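Local coordinates for lipoprotein LpqN (Mycobacterium tuberculosis, PDB 6E5D), which supports cell envelope biogenesis, interacts with the periplasmic loops of the mycolate transporters MmpL3 and MmpL11, and is required for survival inside host cells, at residues K136-A141 / Q185-I190; G143-L148 / R181-K186. All coordinates share one frame; numbering follows the deposited sequence. Where two conformers were deposited one is given.

In the fold
Interactions 1 and 2 lay two consecutive short helices, 134-139 and 142-146, along one face of the long strand 179-192 in the curved antiparallel sheet. Their centres are about 13 Å apart, and each lies about 9 Å from the centre of the chain. Interaction 1 takes the later half of the strand and is mainly aliphatic; interaction 2 takes the earlier half and adds a polar grip. Gln185 is where they meet: its OE1 accepts from a water that also bonds to Ala141 O, in the connection between the two helices, and to Leu145 N of the second helix. The longer helix 210-223 packs against the other face of this strand.

Interaction 1: K136-A141 / Q185-I190; sequences KVLQFA and QKTVVI
This is a buried helix-on-sheet contact, in which helix 134-139 and the turn after it rest on strand 179-192 through small and branched aliphatic groups. Helices covering a curved antiparallel sheet are consistent with the Mog1p/PsbP clan, to which the LpqN family belongs. Gln185, Thr187 and Val189 alternate along the strand to face the helix, while Lys186 and Val188 turn to the other side of the sheet. Val189 meets two successive helix residues. Its CG1 lies 3.6 Å from Val137 CG1, the two valines passing alongside each other in opposite directions, and 3.7 Å from Leu138 CD2, where the side chains meet tip to tip. Leu138 is long enough to reach the strand although its CB does not point straight at it; with CG anti to the carbonyl carbon (chi1 -62°), CD2 comes to 3.6 Å from Thr187 O and also touches the Thr187 methyl.

Ala141, with only a methyl, sits close to Thr187, its CB 3.8 Å from Thr187 OG1. The threonine divides its branches: CG2 joins the aliphatic layer, while OG1 is hydrogen-bonded to Gln200 NE2 on strand 195-206. Ile61 of helix 61-67 packs on both Val137 and Ala141.

No direct hydrogen bond joins the two segments. One water links them, donating to Gln185 OE1 at 2.7 Å and to Ala141 O at a doubtfully short 2.5 Å; Gln185 NE2 bonds to Asn202 OD1 on strand 195-206. The chemistry implies adhesion by hydrophobic burial, with the water supplying protons to two acceptors that cannot bond to each other.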
loop_
_atom_site.group_PDB
_atom_site.type_symbol
_atom_site.label_atom_id
_atom_site.label_comp_id
_atom_site.label_asym_id
_atom_site.label_seq_id
_atom_site.Cartn_x
_atom_site.Cartn_y
_atom_site.Cartn_z
ATOM N N LYS A 136 9.429 -2.225 -13.426
ATOM C CA LYS A 136 8.168 -1.882 -14.073
ATOM C C LYS A 136 7.021 -1.837 -13.070
ATOM O O LYS A 136 6.090 -1.038 -13.234
ATOM C CB LYS A 136 7.871 -2.873 -15.199
ATOM C CG LYS A 136 8.809 -2.736 -16.398
ATOM C CD LYS A 136 8.578 -1.422 -17.137
ATOM C CE LYS A 136 9.616 -1.184 -18.217
ATOM N NZ LYS A 136 9.422 0.141 -18.868
ATOM N N VAL A 137 7.066 -2.668 -12.027
ATOM C CA VAL A 137 6.055 -2.582 -10.978
ATOM C C VAL A 137 6.075 -1.196 -10.350
ATOM O O VAL A 137 5.024 -0.585 -10.118
ATOM C CB VAL A 137 6.273 -3.683 -9.924
ATOM C CG1 VAL A 137 5.267 -3.538 -8.781
ATOM C CG2 VAL A 137 6.165 -5.058 -10.570
ATOM N N LEU A 138 7.270 -0.673 -10.070
ATOM C CA LEU A 138 7.365 0.653 -9.474
ATOM C C LEU A 138 7.035 1.745 -10.483
ATOM O O LEU A 138 6.455 2.771 -10.113
ATOM C CB LEU A 138 8.760 0.874 -8.893
ATOM C CG LEU A 138 9.184 -0.060 -7.756
ATOM C CD1 LEU A 138 10.499 0.405 -7.158
ATOM C CD2 LEU A 138 8.112 -0.160 -6.674
ATOM N N GLN A 139 7.397 1.551 -11.752
ATOM C CA GLN A 139 7.081 2.553 -12.765
ATOM C C GLN A 139 5.579 2.808 -12.838
ATOM O O GLN A 139 5.144 3.953 -13.005
ATOM C CB GLN A 139 7.618 2.106 -14.123
ATOM C CG GLN A 139 7.319 3.076 -15.254
ATOM C CD GLN A 139 7.932 2.649 -16.570
ATOM O OE1 GLN A 139 8.807 1.781 -16.612
ATOM N NE2 GLN A 139 7.475 3.259 -17.657
ATOM N N PHE A 140 4.773 1.758 -12.698
ATOM C CA PHE A 140 3.330 1.854 -12.861
ATOM C C PHE A 140 2.588 1.938 -11.535
ATOM O O PHE A 140 1.353 1.995 -11.530
ATOM C CB PHE A 140 2.825 0.657 -13.674
ATOM C CG PHE A 140 3.489 0.524 -15.016
ATOM C CD1 PHE A 140 3.578 1.613 -15.867
ATOM C CD2 PHE A 140 4.046 -0.678 -15.414
ATOM C CE1 PHE A 140 4.192 1.500 -17.100
ATOM C CE2 PHE A 140 4.665 -0.798 -16.647
ATOM C CZ PHE A 140 4.740 0.293 -17.488
ATOM N N ALA A 141 3.306 1.961 -10.416
ATOM C CA ALA A 141 2.663 2.100 -9.113
ATOM C C ALA A 141 1.760 3.323 -9.006
ATOM O O ALA A 141 0.719 3.227 -8.334
ATOM C CB ALA A 141 3.745 2.136 -8.024
ATOM N N GLN A 185 0.066 5.838 -0.774
ATOM C CA GLN A 185 0.408 4.452 -1.056
ATOM C C GLN A 185 1.906 4.340 -1.253
ATOM O O GLN A 185 2.478 5.056 -2.079
ATOM C CB GLN A 185 -0.327 3.945 -2.296
ATOM C CG GLN A 185 0.013 2.510 -2.668
ATOM C CD GLN A 185 -0.679 2.063 -3.937
ATOM O OE1 GLN A 185 -0.325 2.497 -5.034
ATOM N NE2 GLN A 185 -1.672 1.194 -3.798
ATOM N N LYS A 186 2.531 3.443 -0.500
ATOM C CA LYS A 186 3.917 3.063 -0.725
ATOM C C LYS A 186 3.948 1.640 -1.264
ATOM O O LYS A 186 3.361 0.731 -0.669
ATOM C CB LYS A 186 4.743 3.174 0.560
ATOM C CG LYS A 186 6.225 2.829 0.369
ATOM C CD LYS A 186 7.080 3.316 1.531
ATOM C CE LYS A 186 8.567 3.078 1.279
ATOM N NZ LYS A 186 9.416 3.651 2.367
ATOM N N THR A 187 4.616 1.461 -2.401
ATOM C CA THR A 187 4.751 0.168 -3.057
ATOM C C THR A 187 6.206 -0.270 -2.964
ATOM O O THR A 187 7.110 0.506 -3.288
ATOM C CB THR A 187 4.308 0.253 -4.522
ATOM O OG1 THR A 187 2.934 0.659 -4.583
ATOM C CG2 THR A 187 4.475 -1.089 -5.229
ATOM N N VAL A 188 6.429 -1.498 -2.499
ATOM C CA VAL A 188 7.767 -2.060 -2.345
ATOM C C VAL A 188 7.826 -3.353 -3.142
ATOM O O VAL A 188 6.948 -4.211 -3.003
ATOM C CB VAL A 188 8.113 -2.328 -0.867
ATOM C CG1 VAL A 188 9.570 -2.750 -0.719
ATOM C CG2 VAL A 188 7.808 -1.107 0.006
ATOM N N VAL A 189 8.862 -3.499 -3.969
ATOM C CA VAL A 189 9.106 -4.735 -4.705
ATOM C C VAL A 189 10.159 -5.540 -3.953
ATOM O O VAL A 189 11.175 -4.992 -3.509
ATOM C CB VAL A 189 9.535 -4.463 -6.157
ATOM C CG1 VAL A 189 8.372 -3.863 -6.940
ATOM C CG2 VAL A 189 10.763 -3.551 -6.219
ATOM N N ILE A 190 9.908 -6.835 -3.803
ATOM C CA ILE A 190 10.712 -7.694 -2.939
ATOM C C ILE A 190 11.112 -8.929 -3.741
ATOM O O ILE A 190 10.451 -9.974 -3.643
ATOM C CB ILE A 190 9.940 -8.067 -1.662
ATOM C CG1 ILE A 190 9.495 -6.804 -0.916
ATOM C CG2 ILE A 190 10.789 -8.943 -0.745
ATOM C CD1 ILE A 190 8.509 -7.080 0.200
HETATM O O HOH W 1 -1.088 4.283 -6.912
#

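Interaction 2: G143-L148 / R181-K186; sequences GELKNL and RTVAQK
Glu144 and Gln185 cross at about a right angle to make the one direct hydrogen bond between 143-148 and 181-186. Gln185 NE2 donates to Glu144 OE2 over 3.0 Å, and the bond is almost straight, at 176°. The oxygen lies in the plane of the amide, yet the nitrogen comes to the carboxylate from above its plane, 55° out of it. Both side chains are extended: Glu144 has CG opposite its backbone N and runs on nearly straight, which carries the carboxylate out to the Gln185 amide at the exposed edge of the contact. With Asn202 OD1 as its other acceptor, NE2 has a partner for both of its N-H groups, while OE1 takes a water that accepts from Leu145 N at 2.9 Å.

Beneath this polar edge lies an aliphatic layer, through which helix 142-146 covers the sheet face opposite helix 210-223, as fits a Mog1p/PsbP-type fold. Leu145 points at the strand with chi1 at -103°, off the staggered positions, a rotation that sends one methyl toward Gln185 and the other toward Val183. CD1 rests 3.9 Å from Gln185 CB. Val183 was modelled in two conformers; in one, its CG1 meets Leu145 CD2 at 4.0 Å and Leu148 CD1 at 4.1 Å, tip to tip, so these contacts are less firm. Leu170 and Phe151 also pack on Leu145.

A glutamine suits its place because its CB methylene packs on the leucine methyls while its amide can donate and accept at once. The carboxylate probably polarises that amide, and the paired donors and acceptors would fix its rotation beside an otherwise hydrophobic seam.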
loop_
_atom_site.group_PDB
_atom_site.type_symbol
_atom_site.label_atom_id
_atom_site.label_comp_id
_atom_site.label_asym_id
_atom_site.label_seq_id
_atom_site.Cartn_x
_atom_site.Cartn_y
_atom_site.Cartn_z
ATOM N N GLY A 143 -0.331 4.622 -11.035
ATOM C CA GLY A 143 -1.557 4.610 -11.818
ATOM C C GLY A 143 -2.807 4.432 -10.976
ATOM O O GLY A 143 -3.819 5.100 -11.201
ATOM N N GLU A 144 -2.754 3.528 -9.995
ATOM C CA GLU A 144 -3.949 3.199 -9.223
ATOM C C GLU A 144 -4.526 4.438 -8.544
ATOM O O GLU A 144 -5.714 4.746 -8.696
ATOM C CB GLU A 144 -3.617 2.118 -8.191
ATOM C CG GLU A 144 -4.811 1.668 -7.354
ATOM C CD GLU A 144 -4.426 0.703 -6.245
ATOM O OE1 GLU A 144 -5.308 0.356 -5.430
ATOM O OE2 GLU A 144 -3.245 0.297 -6.185
ATOM N N LEU A 145 -3.698 5.162 -7.786
ATOM C CA LEU A 145 -4.189 6.356 -7.103
ATOM C C LEU A 145 -4.623 7.423 -8.099
ATOM O O LEU A 145 -5.640 8.096 -7.894
ATOM C CB LEU A 145 -3.118 6.911 -6.163
ATOM C CG LEU A 145 -3.323 6.613 -4.676
ATOM C CD1 LEU A 145 -3.390 5.114 -4.427
ATOM C CD2 LEU A 145 -2.219 7.252 -3.845
ATOM N N LYS A 146 -3.871 7.593 -9.187
ATOM C CA LYS A 146 -4.226 8.606 -10.172
ATOM C C LYS A 146 -5.558 8.309 -10.847
ATOM O O LYS A 146 -6.165 9.220 -11.421
ATOM C CB LYS A 146 -3.115 8.729 -11.215
ATOM C CG LYS A 146 -1.809 9.270 -10.650
ATOM C CD LYS A 146 -0.672 9.142 -11.650
ATOM C CE LYS A 146 -0.624 10.326 -12.602
ATOM N NZ LYS A 146 0.066 9.986 -13.879
ATOM N N ASN A 147 -6.033 7.067 -10.781
ATOM C CA ASN A 147 -7.313 6.695 -11.371
ATOM C C ASN A 147 -8.479 6.823 -10.397
ATOM O O ASN A 147 -9.626 6.598 -10.797
ATOM C CB ASN A 147 -7.250 5.260 -11.904
ATOM C CG ASN A 147 -6.456 5.149 -13.191
ATOM O OD1 ASN A 147 -6.091 6.156 -13.797
ATOM N ND2 ASN A 147 -6.195 3.920 -13.621
ATOM N N LEU A 148 -8.221 7.174 -9.139
ATOM C CA LEU A 148 -9.297 7.313 -8.174
ATOM C C LEU A 148 -10.219 8.468 -8.568
ATOM O O LEU A 148 -9.767 9.467 -9.135
ATOM C CB LEU A 148 -8.735 7.560 -6.777
ATOM C CG LEU A 148 -8.073 6.367 -6.090
ATOM C CD1 LEU A 148 -7.396 6.809 -4.804
ATOM C CD2 LEU A 148 -9.092 5.271 -5.813
ATOM N N ARG A 181 -11.239 12.679 0.891
ATOM C CA ARG A 181 -10.400 11.739 1.617
ATOM C C ARG A 181 -8.943 11.965 1.249
ATOM O O ARG A 181 -8.630 12.316 0.109
ATOM C CB ARG A 181 -10.782 10.287 1.303
ATOM C CG ARG A 181 -12.264 9.991 1.422
ATOM C CD ARG A 181 -12.531 8.508 1.247
ATOM N NE ARG A 181 -11.980 7.730 2.352
ATOM C CZ ARG A 181 -12.604 7.527 3.510
ATOM N NH1 ARG A 181 -13.808 8.041 3.725
ATOM N NH2 ARG A 181 -12.020 6.808 4.457
ATOM N N THR A 182 -8.058 11.772 2.222
ATOM C CA THR A 182 -6.629 11.727 1.956
ATOM C C THR A 182 -6.202 10.281 1.760
ATOM O O THR A 182 -6.654 9.382 2.475
ATOM C CB THR A 182 -5.834 12.360 3.099
ATOM O OG1 THR A 182 -6.095 13.768 3.134
ATOM C CG2 THR A 182 -4.341 12.132 2.910
ATOM N N VAL A 183 -5.334 10.060 0.778
ATOM C CA VAL A 183 -4.851 8.725 0.457
ATOM C C VAL A 183 -3.359 8.799 0.170
ATOM O O VAL A 183 -2.857 9.801 -0.348
ATOM C CB VAL A 183 -5.613 8.124 -0.749
ATOM C CG1 VAL A 183 -5.377 8.961 -2.013
ATOM C CG2 VAL A 183 -5.232 6.663 -0.965
ATOM N N ALA A 184 -2.653 7.733 0.530
ATOM C CA ALA A 184 -1.237 7.602 0.240
ATOM C C ALA A 184 -0.939 6.126 0.046
ATOM O O ALA A 184 -1.604 5.261 0.621
ATOM C CB ALA A 184 -0.368 8.189 1.356
ATOM N N GLN A 185 0.066 5.838 -0.774
ATOM C CA GLN A 185 0.408 4.452 -1.056
ATOM C C GLN A 185 1.906 4.340 -1.253
ATOM O O GLN A 185 2.478 5.056 -2.079
ATOM C CB GLN A 185 -0.327 3.945 -2.296
ATOM C CG GLN A 185 0.013 2.510 -2.668
ATOM C CD GLN A 185 -0.679 2.063 -3.937
ATOM O OE1 GLN A 185 -0.325 2.497 -5.034
ATOM N NE2 GLN A 185 -1.672 1.194 -3.798
ATOM N N LYS A 186 2.531 3.443 -0.500
ATOM C CA LYS A 186 3.917 3.063 -0.725
ATOM C C LYS A 186 3.948 1.640 -1.264
ATOM O O LYS A 186 3.361 0.731 -0.669
ATOM C CB LYS A 186 4.743 3.174 0.560
ATOM C CG LYS A 186 6.225 2.829 0.369
ATOM C CD LYS A 186 7.080 3.316 1.531
ATOM C CE LYS A 186 8.567 3.078 1.279
ATOM N NZ LYS A 186 9.416 3.651 2.367
HETATM O O HOH W 2 -0.724 0.671 -7.457
HETATM O O HOH W 1 -1.088 4.283 -6.912
#